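PDB 4AWT: SYE1 from Shewanella oneidensis, which binds flavin mononucleotide and probably serves as an NAD(P)H-dependent flavin oxidoreductase acting on carbon-carbon double bonds. Local coordinates for residues 20-25 with 52-57; 61-66 with 112-117; 117-122 with 147-152; 296-301 with 314-319. The protein carries 1 engineered substitution. All blocks are in the same frame, centred on the assembly; numbering follows the deposited sequence.

Contact 1 (20-25 with 52-57); sequences IVMPPL and GLIVSE. Engineered in segment 20-25: Leu25 (natural residue Met). With FMN (flavin mononucleotide), chain B.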
# COMPACT_ATOMS: atom_id res chain seq x y z
N ILE A 20 11.80 -4.02 -10.57
CA ILE A 20 10.87 -2.91 -10.66
C ILE A 20 9.51 -3.33 -10.07
O ILE A 20 8.96 -4.36 -10.44
CB ILE A 20 10.71 -2.47 -12.13
CG1 ILE A 20 12.06 -1.96 -12.64
CG2 ILE A 20 9.59 -1.46 -12.28
CD1 ILE A 20 12.12 -1.84 -14.15
N VAL A 21 8.98 -2.45 -9.21
CA VAL A 21 7.68 -2.65 -8.62
C VAL A 21 6.72 -1.57 -9.11
O VAL A 21 7.05 -0.39 -9.16
CB VAL A 21 7.80 -2.61 -7.08
CG1 VAL A 21 6.45 -2.75 -6.41
CG2 VAL A 21 8.77 -3.68 -6.62
N MET A 22 5.49 -2.00 -9.43
CA MET A 22 4.37 -1.08 -9.53
C MET A 22 3.76 -1.02 -8.14
O MET A 22 3.17 -2.01 -7.68
CB MET A 22 3.34 -1.57 -10.55
CG MET A 22 2.14 -0.64 -10.64
SD MET A 22 0.95 -1.29 -11.81
CE MET A 22 -0.40 -0.14 -11.55
N PRO A 23 3.96 0.06 -7.41
CA PRO A 23 3.48 0.14 -6.02
C PRO A 23 1.98 0.40 -6.06
O PRO A 23 1.40 0.69 -7.10
CB PRO A 23 4.26 1.34 -5.48
CG PRO A 23 4.32 2.28 -6.67
CD PRO A 23 4.50 1.36 -7.88
N PRO A 24 1.36 0.33 -4.87
CA PRO A 24 -0.09 0.56 -4.77
C PRO A 24 -0.45 1.95 -5.25
O PRO A 24 0.12 2.95 -4.81
CB PRO A 24 -0.36 0.42 -3.28
CG PRO A 24 0.64 -0.56 -2.84
CD PRO A 24 1.90 -0.08 -3.58
N LEU A 25 -1.49 2.03 -6.12
CA LEU A 25 -1.95 3.31 -6.65
C LEU A 25 -3.46 3.29 -6.71
O LEU A 25 -4.07 2.78 -7.67
CB LEU A 25 -1.36 3.58 -8.05
CG LEU A 25 0.16 3.65 -8.11
CD1 LEU A 25 0.63 3.34 -9.52
CD2 LEU A 25 0.67 5.02 -7.63
N GLY A 52 8.34 -6.31 -12.36
CA GLY A 52 8.67 -7.54 -11.66
C GLY A 52 7.58 -7.96 -10.67
O GLY A 52 7.29 -9.14 -10.51
N LEU A 53 7.00 -6.98 -10.00
CA LEU A 53 5.94 -7.19 -9.02
C LEU A 53 4.94 -6.05 -9.16
O LEU A 53 5.35 -4.90 -9.20
CB LEU A 53 6.51 -7.19 -7.59
CG LEU A 53 5.50 -7.25 -6.46
CD1 LEU A 53 4.77 -8.57 -6.41
CD2 LEU A 53 6.23 -7.00 -5.13
N ILE A 54 3.65 -6.38 -9.17
CA ILE A 54 2.59 -5.42 -8.99
C ILE A 54 2.04 -5.56 -7.58
O ILE A 54 1.74 -6.68 -7.15
CB ILE A 54 1.47 -5.63 -10.01
CG1 ILE A 54 1.99 -5.33 -11.43
CG2 ILE A 54 0.26 -4.76 -9.67
CD1 ILE A 54 1.00 -5.66 -12.52
N VAL A 55 1.86 -4.44 -6.90
CA VAL A 55 1.09 -4.38 -5.66
C VAL A 55 -0.18 -3.63 -5.99
O VAL A 55 -0.13 -2.52 -6.52
CB VAL A 55 1.85 -3.74 -4.52
CG1 VAL A 55 1.07 -3.98 -3.22
CG2 VAL A 55 3.26 -4.27 -4.38
N SER A 56 -1.33 -4.24 -5.72
CA SER A 56 -2.58 -3.57 -6.00
C SER A 56 -2.69 -2.28 -5.21
O SER A 56 -2.14 -2.11 -4.13
CB SER A 56 -3.79 -4.44 -5.65
OG SER A 56 -4.09 -4.45 -4.26
N GLU A 57 -3.53 -1.38 -5.75
CA GLU A 57 -4.08 -0.31 -4.97
C GLU A 57 -4.65 -0.84 -3.66
O GLU A 57 -5.11 -1.98 -3.57
CB GLU A 57 -5.17 0.42 -5.76
CG GLU A 57 -6.40 -0.44 -6.14
CD GLU A 57 -6.98 0.10 -7.43
OE1 GLU A 57 -7.59 1.19 -7.44
OE2 GLU A 57 -6.84 -0.60 -8.46
N1 FMN B . 0.20 4.13 -1.57
C2 FMN B . -0.33 3.07 -0.96
O2 FMN B . 0.31 2.40 -0.11
N3 FMN B . -1.62 2.67 -1.26
C4 FMN B . -2.42 3.33 -2.18
O4 FMN B . -3.55 2.84 -2.46
C4A FMN B . -1.89 4.50 -2.72
N5 FMN B . -2.65 5.28 -3.59
C5A FMN B . -1.96 6.19 -4.43
C6 FMN B . -2.61 6.79 -5.48
C7 FMN B . -1.95 7.67 -6.36
C7M FMN B . -2.71 8.19 -7.56
C8 FMN B . -0.64 7.97 -6.12
C8M FMN B . 0.15 8.88 -7.03
C9 FMN B . 0.04 7.37 -5.04
C9A FMN B . -0.61 6.47 -4.19
N10 FMN B . 0.09 5.82 -3.15
C10 FMN B . -0.54 4.79 -2.46
C1' FMN B . 1.51 6.08 -2.96
C2' FMN B . 2.41 5.39 -4.00
O2' FMN B . 2.41 3.99 -3.81
C3' FMN B . 3.86 5.84 -3.92
O3' FMN B . 4.47 5.43 -2.70
C4' FMN B . 4.08 7.35 -4.11
O4' FMN B . 3.32 7.86 -5.19
C5' FMN B . 5.55 7.71 -4.21
O5' FMN B . 6.15 7.11 -5.37
P FMN B . 6.35 7.98 -6.71
O1P FMN B . 4.97 8.26 -7.25
O2P FMN B . 7.08 9.25 -6.32
O3P FMN B . 7.16 7.06 -7.59
O HOH W 1 -1.03 -0.34 -7.97
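Met22 carries its CG trans to its own N (chi1 178°) and stays extended beyond, while Ile54 turns CG1 away from its carbonyl carbon; the two side chains therefore run alongside each other in the same direction. Met22 CB lies 4.1 Å from Ile54 CG1, and Met22 SD continues the contact along both branches of Ile54. On the opposite face Val21 sits beside Leu53, CG2 toward its CB, and sends CG1 to Val55 CG2, 4.1 Å away. The backbones beneath are parallel strands, the axes of 20-22 and 53-57 inclined by 21°. Met22 bonds to the adjacent strand through both backbone polar atoms: N donates to Leu53 O over 2.9 Å, and O receives Val55 N over 2.9 Å, nearly straight (172°). These are the first two strands of an eight-stranded TIM barrel, joined through helix 39-46 as a beta-alpha-beta unit. Met22 and Ile54 lie on the outer face, against Tyr45 of that helix, whereas Leu53 and Val55 reach Tyr266 across the interior. Past Met22 the direct backbone hydrogen bonding gives way to a water donating to Pro23 O and, at 2.8 Å, to Val55 O, while Pro24 CG, in one of two modelled conformers, lies 3.5 Å from Val55 CG1. Here the chain meets the flavin: Pro24 O accepts the ribityl hydroxyl FMN O2' at 2.7 Å, and CD2 of the engineered Leu25 sits 3.6 Å from FMN C9.

Contact 2 (61-66 with 112-117); sequences ISPTAK and NIDGQQ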
# COMPACT_ATOMS: atom_id res chain seq x y z
N ILE A 61 -10.61 -3.91 3.74
CA ILE A 61 -10.89 -5.19 4.33
C ILE A 61 -12.31 -5.33 4.88
O ILE A 61 -12.71 -6.42 5.27
CB ILE A 61 -9.86 -5.52 5.44
CG1 ILE A 61 -10.00 -4.57 6.63
CG2 ILE A 61 -8.47 -5.54 4.88
CD1 ILE A 61 -9.09 -4.89 7.80
N SER A 62 -13.06 -4.24 4.91
CA SER A 62 -14.39 -4.24 5.48
C SER A 62 -15.06 -2.94 5.07
O SER A 62 -14.39 -2.00 4.57
CB SER A 62 -14.36 -4.29 7.00
OG SER A 62 -13.90 -3.03 7.49
N PRO A 63 -16.37 -2.81 5.29
CA PRO A 63 -17.03 -1.55 4.97
C PRO A 63 -16.49 -0.33 5.68
O PRO A 63 -16.55 0.77 5.14
CB PRO A 63 -18.50 -1.83 5.35
CG PRO A 63 -18.64 -3.31 5.17
CD PRO A 63 -17.32 -3.88 5.62
N THR A 64 -16.01 -0.49 6.92
CA THR A 64 -15.57 0.64 7.71
C THR A 64 -14.06 0.89 7.64
O THR A 64 -13.55 1.76 8.29
CB THR A 64 -16.00 0.51 9.19
OG1 THR A 64 -15.53 -0.69 9.74
CG2 THR A 64 -17.52 0.54 9.31
N ALA A 65 -13.41 0.14 6.72
CA ALA A 65 -11.99 0.26 6.46
C ALA A 65 -11.67 1.22 5.28
O ALA A 65 -10.50 1.48 5.02
CB ALA A 65 -11.43 -1.08 6.17
N LYS A 66 -12.69 1.68 4.58
CA LYS A 66 -12.61 2.50 3.37
C LYS A 66 -12.41 3.96 3.68
O LYS A 66 -13.08 4.50 4.59
CB LYS A 66 -13.90 2.30 2.60
CG LYS A 66 -14.04 3.00 1.29
CD LYS A 66 -15.40 2.70 0.65
CE LYS A 66 -15.76 3.52 -0.55
NZ LYS A 66 -17.10 3.11 -1.03
N ASN A 112 -18.09 7.55 3.45
CA ASN A 112 -17.44 6.40 2.86
C ASN A 112 -17.55 5.14 3.65
O ASN A 112 -17.15 4.10 3.16
CB ASN A 112 -15.95 6.75 2.65
CG ASN A 112 -15.71 7.76 1.58
OD1 ASN A 112 -16.50 7.85 0.63
ND2 ASN A 112 -14.63 8.51 1.64
N ILE A 113 -18.10 5.22 4.87
CA ILE A 113 -18.16 4.09 5.76
C ILE A 113 -19.56 3.94 6.37
O ILE A 113 -19.77 3.67 7.53
CB ILE A 113 -17.07 4.13 6.84
CG1 ILE A 113 -17.10 5.39 7.71
CG2 ILE A 113 -15.68 3.97 6.19
CD1 ILE A 113 -16.21 5.30 8.92
N ASP A 114 -20.54 4.08 5.48
CA ASP A 114 -21.95 3.74 5.84
C ASP A 114 -22.44 4.62 6.97
O ASP A 114 -23.31 4.21 7.75
CB ASP A 114 -22.08 2.23 6.18
CG ASP A 114 -21.79 1.24 5.08
OD1 ASP A 114 -22.05 1.61 3.90
OD2 ASP A 114 -21.35 0.08 5.35
N GLY A 115 -21.93 5.84 7.07
CA GLY A 115 -22.37 6.79 8.09
C GLY A 115 -21.71 6.58 9.45
O GLY A 115 -22.03 7.33 10.38
N GLN A 116 -20.86 5.60 9.57
CA GLN A 116 -20.21 5.30 10.84
C GLN A 116 -19.17 6.34 11.16
O GLN A 116 -18.59 6.97 10.30
CB GLN A 116 -19.53 3.95 10.78
CG GLN A 116 -20.45 2.74 10.95
CD GLN A 116 -21.06 2.71 12.31
OE1 GLN A 116 -20.40 2.59 13.36
NE2 GLN A 116 -22.38 2.91 12.37
N GLN A 117 -18.88 6.49 12.46
CA GLN A 117 -17.76 7.27 12.89
C GLN A 117 -16.49 6.48 12.62
O GLN A 117 -16.40 5.28 12.85
CB GLN A 117 -17.89 7.54 14.38
CG GLN A 117 -16.79 8.43 14.91
CD GLN A 117 -17.01 8.87 16.34
OE1 GLN A 117 -17.83 8.31 17.08
NE2 GLN A 117 -16.23 9.84 16.75
O HOH W 2 -17.74 0.88 2.58
O HOH W 3 -19.06 2.88 1.03
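Thr64 and Ile113 bring the two backbones nearest, their CA atoms 4.7 Å apart, without a direct hydrogen bond between the segments. Both segments are excursions from a TIM barrel: 61-66 follows its second strand, 53-60, and 112-117 lies in the long connection after its third, 96-102. Residues 113-116 form a type I' beta turn, as the positive phi of Asp114 (62°) and Gly115 (82°) attests, and Gln116 N closes it onto Ile113 O at 3.0 Å. Segment 61-66 curls in its own way, with Ala65 N bonded back to Ser62 O.

Into that curl goes the methyl branch of Ile113. With chi1 at 58°, CG2 is directed opposite the residue's own carbonyl carbon, and it enters between two backbone carbonyls, 3.1 Å from Lys66 O and 3.5 Å from Pro63 O. Lys66 O is bonded as well to Thr108 OG1. At the outer margin Asp114 OD2 comes 3.4 Å from Pro63 CB, a plain van der Waals touch.

The other half of the contact belongs to Lys66, whose extended methylene chain passes alongside the carbonyl of Asn112, CD being 3.4 Å from Asn112 O. Its ammonium end is committed to a salt bridge with Asp35, while Asn112 ND2 turns to Phe132 O. Two waters fill in the polar link. One donates to Pro63 O at 2.8 Å and weakly to Asn112 O; the second accepts from Lys66 NZ at 2.9 Å and donates to the same Asn112 O.

Contact 3 (117-122 with 147-152); sequences QPISSS and VPRAMT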
# COMPACT_ATOMS: atom_id res chain seq x y z
N GLN A 117 -18.88 6.49 12.46
CA GLN A 117 -17.76 7.27 12.89
C GLN A 117 -16.49 6.48 12.62
O GLN A 117 -16.40 5.28 12.85
CB GLN A 117 -17.89 7.54 14.38
CG GLN A 117 -16.79 8.43 14.91
CD GLN A 117 -17.01 8.87 16.34
OE1 GLN A 117 -17.83 8.31 17.08
NE2 GLN A 117 -16.23 9.84 16.75
N PRO A 118 -15.43 7.16 12.12
CA PRO A 118 -14.16 6.46 11.92
C PRO A 118 -13.58 5.94 13.22
O PRO A 118 -13.86 6.50 14.29
CB PRO A 118 -13.28 7.56 11.31
CG PRO A 118 -14.22 8.53 10.71
CD PRO A 118 -15.36 8.55 11.68
N ILE A 119 -12.70 4.95 13.13
CA ILE A 119 -12.00 4.42 14.27
C ILE A 119 -10.52 4.71 14.17
O ILE A 119 -9.95 4.83 13.07
CB ILE A 119 -12.23 2.92 14.47
CG1 ILE A 119 -11.72 2.03 13.32
CG2 ILE A 119 -13.74 2.67 14.71
CD1 ILE A 119 -11.77 0.56 13.55
N SER A 120 -9.86 4.75 15.34
CA SER A 120 -8.42 4.96 15.39
C SER A 120 -7.88 4.39 16.68
O SER A 120 -8.60 3.82 17.50
CB SER A 120 -8.11 6.43 15.25
OG SER A 120 -6.71 6.69 15.07
N SER A 121 -6.57 4.57 16.88
CA SER A 121 -5.98 4.26 18.19
C SER A 121 -6.62 5.14 19.27
O SER A 121 -6.87 4.68 20.38
CB SER A 121 -4.50 4.46 18.12
OG SER A 121 -4.24 5.80 17.68
N SER A 122 -6.84 6.40 18.95
CA SER A 122 -7.22 7.46 19.82
C SER A 122 -8.34 8.26 19.27
O SER A 122 -8.82 8.01 18.16
CB SER A 122 -5.98 8.37 20.01
OG SER A 122 -5.02 7.49 20.64
N VAL A 147 -13.56 13.25 13.12
CA VAL A 147 -12.95 12.89 14.36
C VAL A 147 -13.23 11.44 14.70
O VAL A 147 -14.40 11.07 14.72
CB VAL A 147 -13.44 13.80 15.53
CG1 VAL A 147 -12.86 13.34 16.84
CG2 VAL A 147 -13.10 15.27 15.32
N PRO A 148 -12.22 10.62 14.95
CA PRO A 148 -12.49 9.21 15.18
C PRO A 148 -12.86 8.91 16.63
O PRO A 148 -12.63 9.73 17.52
CB PRO A 148 -11.14 8.56 14.86
CG PRO A 148 -10.15 9.59 15.34
CD PRO A 148 -10.79 10.91 14.95
N ARG A 149 -13.37 7.71 16.82
CA ARG A 149 -13.49 7.11 18.15
C ARG A 149 -12.34 6.15 18.38
O ARG A 149 -11.80 5.56 17.42
CB ARG A 149 -14.85 6.44 18.36
CG ARG A 149 -15.09 5.26 17.45
CD ARG A 149 -16.45 4.64 17.71
NE ARG A 149 -16.69 3.44 16.95
CZ ARG A 149 -16.16 2.25 17.24
NH1 ARG A 149 -15.46 2.06 18.32
NH2 ARG A 149 -16.38 1.27 16.40
N ALA A 150 -11.91 5.98 19.64
CA ALA A 150 -10.84 5.09 19.97
C ALA A 150 -11.28 3.63 19.93
O ALA A 150 -12.30 3.29 20.50
CB ALA A 150 -10.28 5.44 21.33
N MET A 151 -10.51 2.77 19.34
CA MET A 151 -10.86 1.36 19.28
C MET A 151 -10.88 0.76 20.67
O MET A 151 -9.99 0.96 21.48
CB MET A 151 -9.82 0.60 18.42
CG MET A 151 -10.00 0.92 16.97
SD MET A 151 -8.72 0.23 15.91
CE MET A 151 -9.17 -1.46 15.90
N THR A 152 -11.87 -0.12 20.89
CA THR A 152 -11.86 -0.98 22.06
C THR A 152 -11.10 -2.26 21.78
O THR A 152 -10.72 -2.55 20.65
CB THR A 152 -13.30 -1.35 22.43
OG1 THR A 152 -13.81 -2.12 21.39
CG2 THR A 152 -14.14 -0.13 22.64
O HOH W 4 -17.89 3.67 14.41
O HOH W 5 -14.33 10.96 19.37
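Ile119 CG2 rests over one face of the Arg149 guanidinium, displaced toward its rim and 3.4 Å from NH2. The two residues are parallel bridge partners on one face and their side chains point the same way; with CG between its N and carbonyl carbon (chi1 64°), the extended arginine runs alongside Ile119. Ile119 CD1 meets Met151 CG at 3.9 Å. In the guanidinium plane, at the edge, a water accepts from Arg149 NE at 2.8 Å and donates to Gln117 O. The extended Gln117 crosses the arginine with its amide turned 75° from the guanidinium, and its NE2 donates to Val147 O at 3.0 Å. That bond is almost straight (175°) and lies in the amide plane, although it meets the carbonyl from above the carbonyl's own plane.

Beneath these groups three backbone bonds define a short parallel pair of strands, 119-120 and 149-150: Arg149 N to Pro118 O at 2.8 Å, Ser120 N to Arg149 O at 3.0 Å, and Met151 N to Ser120 O at 2.9 Å. The pair is separate from the TIM barrel's sheet and belongs to the long excursion between the third barrel strand and helix 153-172. On its other face Ser120 CB packs 3.7 Å from Pro148 CB.

Farther out, Arg149 NH1 forms a salt bridge with Asp155 near the start of that helix. A leucine in place of Arg149 would probably leave Asp155 without this charged mate and the edge water without its donor. Val159 backs both Ile119 and Met151. Ser120 OG is held by Gln190, and Arg199 NH1 reaches both Ser121 O and Met151 O.

Contact 4 (296-301 with 314-319); sequences LIYAGR and GLADMI. With FMN (flavin mononucleotide), chain B; SO4 (sulfate ion), chain C.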
# COMPACT_ATOMS: atom_id res chain seq x y z
N LEU A 296 13.85 -5.84 0.41
CA LEU A 296 13.56 -4.48 0.80
C LEU A 296 13.21 -3.67 -0.44
O LEU A 296 13.98 -3.61 -1.41
CB LEU A 296 14.81 -4.05 1.59
CG LEU A 296 14.77 -2.71 2.29
CD1 LEU A 296 13.55 -2.58 3.20
CD2 LEU A 296 16.04 -2.51 3.11
N ILE A 297 12.04 -3.06 -0.41
CA ILE A 297 11.49 -2.28 -1.50
C ILE A 297 11.38 -0.83 -1.05
O ILE A 297 10.89 -0.59 0.05
CB ILE A 297 10.10 -2.79 -1.93
CG1 ILE A 297 10.07 -4.30 -2.11
CG2 ILE A 297 9.61 -2.03 -3.13
CD1 ILE A 297 8.75 -4.88 -2.53
N TYR A 298 11.81 0.12 -1.88
CA TYR A 298 11.58 1.54 -1.63
C TYR A 298 10.80 2.12 -2.80
O TYR A 298 11.04 1.76 -3.94
CB TYR A 298 12.88 2.34 -1.48
CG TYR A 298 13.56 2.16 -0.15
CD1 TYR A 298 14.29 1.03 0.16
CD2 TYR A 298 13.49 3.15 0.79
CE1 TYR A 298 14.94 0.91 1.36
CE2 TYR A 298 14.12 3.02 2.03
CZ TYR A 298 14.85 1.88 2.31
OH TYR A 298 15.48 1.83 3.50
N ALA A 299 9.94 3.10 -2.49
CA ALA A 299 9.28 3.88 -3.52
C ALA A 299 9.23 5.34 -3.06
O ALA A 299 9.05 5.61 -1.87
CB ALA A 299 7.85 3.42 -3.78
N GLY A 300 9.35 6.25 -4.01
CA GLY A 300 9.17 7.68 -3.77
C GLY A 300 10.23 8.46 -4.54
O GLY A 300 11.38 8.50 -4.18
N ARG A 301 9.75 9.08 -5.64
CA ARG A 301 10.59 9.96 -6.45
C ARG A 301 11.83 9.26 -7.02
O ARG A 301 12.83 9.92 -7.29
CB ARG A 301 10.94 11.28 -5.80
CG ARG A 301 9.73 12.15 -5.54
CD ARG A 301 8.95 12.52 -6.77
NE ARG A 301 8.04 13.65 -6.51
CZ ARG A 301 7.05 14.01 -7.32
NH1 ARG A 301 6.76 13.35 -8.40
NH2 ARG A 301 6.33 15.07 -6.96
N GLY A 314 23.46 -1.19 -1.93
CA GLY A 314 23.04 -2.14 -0.94
C GLY A 314 21.90 -1.68 -0.07
O GLY A 314 21.67 -2.27 0.99
N LEU A 315 21.16 -0.66 -0.48
CA LEU A 315 20.09 -0.09 0.32
C LEU A 315 18.74 -0.74 0.03
O LEU A 315 17.89 -0.82 0.91
CB LEU A 315 19.98 1.42 0.07
CG LEU A 315 21.26 2.18 0.26
CD1 LEU A 315 21.10 3.65 -0.04
CD2 LEU A 315 21.82 1.97 1.67
N ALA A 316 18.51 -1.17 -1.18
CA ALA A 316 17.24 -1.69 -1.62
C ALA A 316 17.49 -2.89 -2.51
O ALA A 316 18.49 -2.93 -3.22
CB ALA A 316 16.49 -0.63 -2.44
N ASP A 317 16.51 -3.80 -2.53
CA ASP A 317 16.51 -4.86 -3.50
C ASP A 317 15.61 -4.58 -4.70
O ASP A 317 15.88 -5.05 -5.81
CB ASP A 317 16.07 -6.16 -2.82
CG ASP A 317 16.93 -6.52 -1.68
OD1 ASP A 317 18.18 -6.60 -1.87
OD2 ASP A 317 16.41 -6.68 -0.54
N MET A 318 14.52 -3.86 -4.47
CA MET A 318 13.56 -3.52 -5.50
C MET A 318 13.15 -2.07 -5.32
O MET A 318 13.20 -1.55 -4.20
CB MET A 318 12.34 -4.40 -5.48
CG MET A 318 12.60 -5.89 -5.56
SD MET A 318 11.12 -6.89 -5.64
CE MET A 318 10.69 -6.69 -7.37
N ILE A 319 12.69 -1.45 -6.41
CA ILE A 319 12.30 -0.07 -6.39
C ILE A 319 10.93 0.06 -7.06
O ILE A 319 10.73 -0.43 -8.17
CB ILE A 319 13.34 0.84 -7.08
CG1 ILE A 319 14.69 0.78 -6.38
CG2 ILE A 319 12.82 2.27 -7.20
CD1 ILE A 319 14.73 1.43 -5.01
N1 FMN B . 0.20 4.13 -1.57
C2 FMN B . -0.33 3.07 -0.96
O2 FMN B . 0.31 2.40 -0.11
N3 FMN B . -1.62 2.67 -1.26
C4 FMN B . -2.42 3.33 -2.18
O4 FMN B . -3.55 2.84 -2.46
C4A FMN B . -1.89 4.50 -2.72
N5 FMN B . -2.65 5.28 -3.59
C5A FMN B . -1.96 6.19 -4.43
C6 FMN B . -2.61 6.79 -5.48
C7 FMN B . -1.95 7.67 -6.36
C7M FMN B . -2.71 8.19 -7.56
C8 FMN B . -0.64 7.97 -6.12
C8M FMN B . 0.15 8.88 -7.03
C9 FMN B . 0.04 7.37 -5.04
C9A FMN B . -0.61 6.47 -4.19
N10 FMN B . 0.09 5.82 -3.15
C10 FMN B . -0.54 4.79 -2.46
C1' FMN B . 1.51 6.08 -2.96
C2' FMN B . 2.41 5.39 -4.00
O2' FMN B . 2.41 3.99 -3.81
C3' FMN B . 3.86 5.84 -3.92
O3' FMN B . 4.47 5.43 -2.70
C4' FMN B . 4.08 7.35 -4.11
O4' FMN B . 3.32 7.86 -5.19
C5' FMN B . 5.55 7.71 -4.21
O5' FMN B . 6.15 7.11 -5.37
P FMN B . 6.35 7.98 -6.71
O1P FMN B . 4.97 8.26 -7.25
O2P FMN B . 7.08 9.25 -6.32
O3P FMN B . 7.16 7.06 -7.59
S SO4 C . 3.38 15.16 -9.35
O1 SO4 C . 2.43 14.58 -8.30
O2 SO4 C . 4.31 16.02 -8.70
O3 SO4 C . 4.35 14.02 -9.79
O4 SO4 C . 2.75 15.53 -10.59
O HOH W 6 17.43 0.14 3.34
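Ile297 and Met318 lie side by side on one face of the sheet, CG1 of the former 4.1 Å from CB of the latter. On the other face, Tyr298 has CG turned from its carbonyl carbon (chi1 -76°), which sets the ring near 315-316. There Tyr298 CD1 approaches Ala316 CB obliquely at 3.8 Å, while Ile319 CD1 comes up to Tyr298 CB. A water joins Tyr298 OH, 2.6 Å away, to Leu315 O.

The backbone pairing is parallel, with Tyr298 N on Met318 O at 3.2 Å. Leu296 O is gripped twice, by Asp317 N at 2.8 Å and by Met318 N at 3.1 Å. Asp317 also returns a bond, OD2 taking Leu296 N at 2.9 Å on its anti side, 15° out of the carboxylate plane. Because the same oxygen makes a salt bridge with Arg289, an alanine at Asp317 would probably leave both Leu296 N and the arginine without this acceptor.

Beyond the strand, Arg301 N donates to the flavin phosphate oxygen FMN O2P at 2.8 Å, and its guanidinium holds, edge-on through NH1 and NH2, a sulfate probably from the crystallisation liquor that Arg323 also binds.

Strands 295-299 and 318-320, linked by helix 304-312, are the seventh and eighth of the TIM barrel. Tyr298 faces outward onto Leu288 of helix 282-291; Ile297 and Met318, on the inner face, touch Val21 of strand 20-22, and Ile297 also touches His268 of strand 266-270.

How the contacts relate
Contacts 1 and 4 meet where the barrel closes. Their centres are about 12 Å apart, and the first and eighth strands join through a probable hydrogen bond from Val21 N to Ile319 O (2.9 Å), with Val21 CG2 packed on Met318 CE. Both touch FMN, contact 1 at the isoalloxazine and ribityl groups, contact 4 at the phosphate. Contacts 2 and 3, also about 12 Å apart by centres, share Gln117 and touch at Ile113 CD1 and Pro118 N. They lie on the far side of the chain's centre from contact 4, about 32 and 33 Å from it between centres. Of these two, contact 2 is nearer the cofactor, the Lys66 side chain being about 11 Å from FMN.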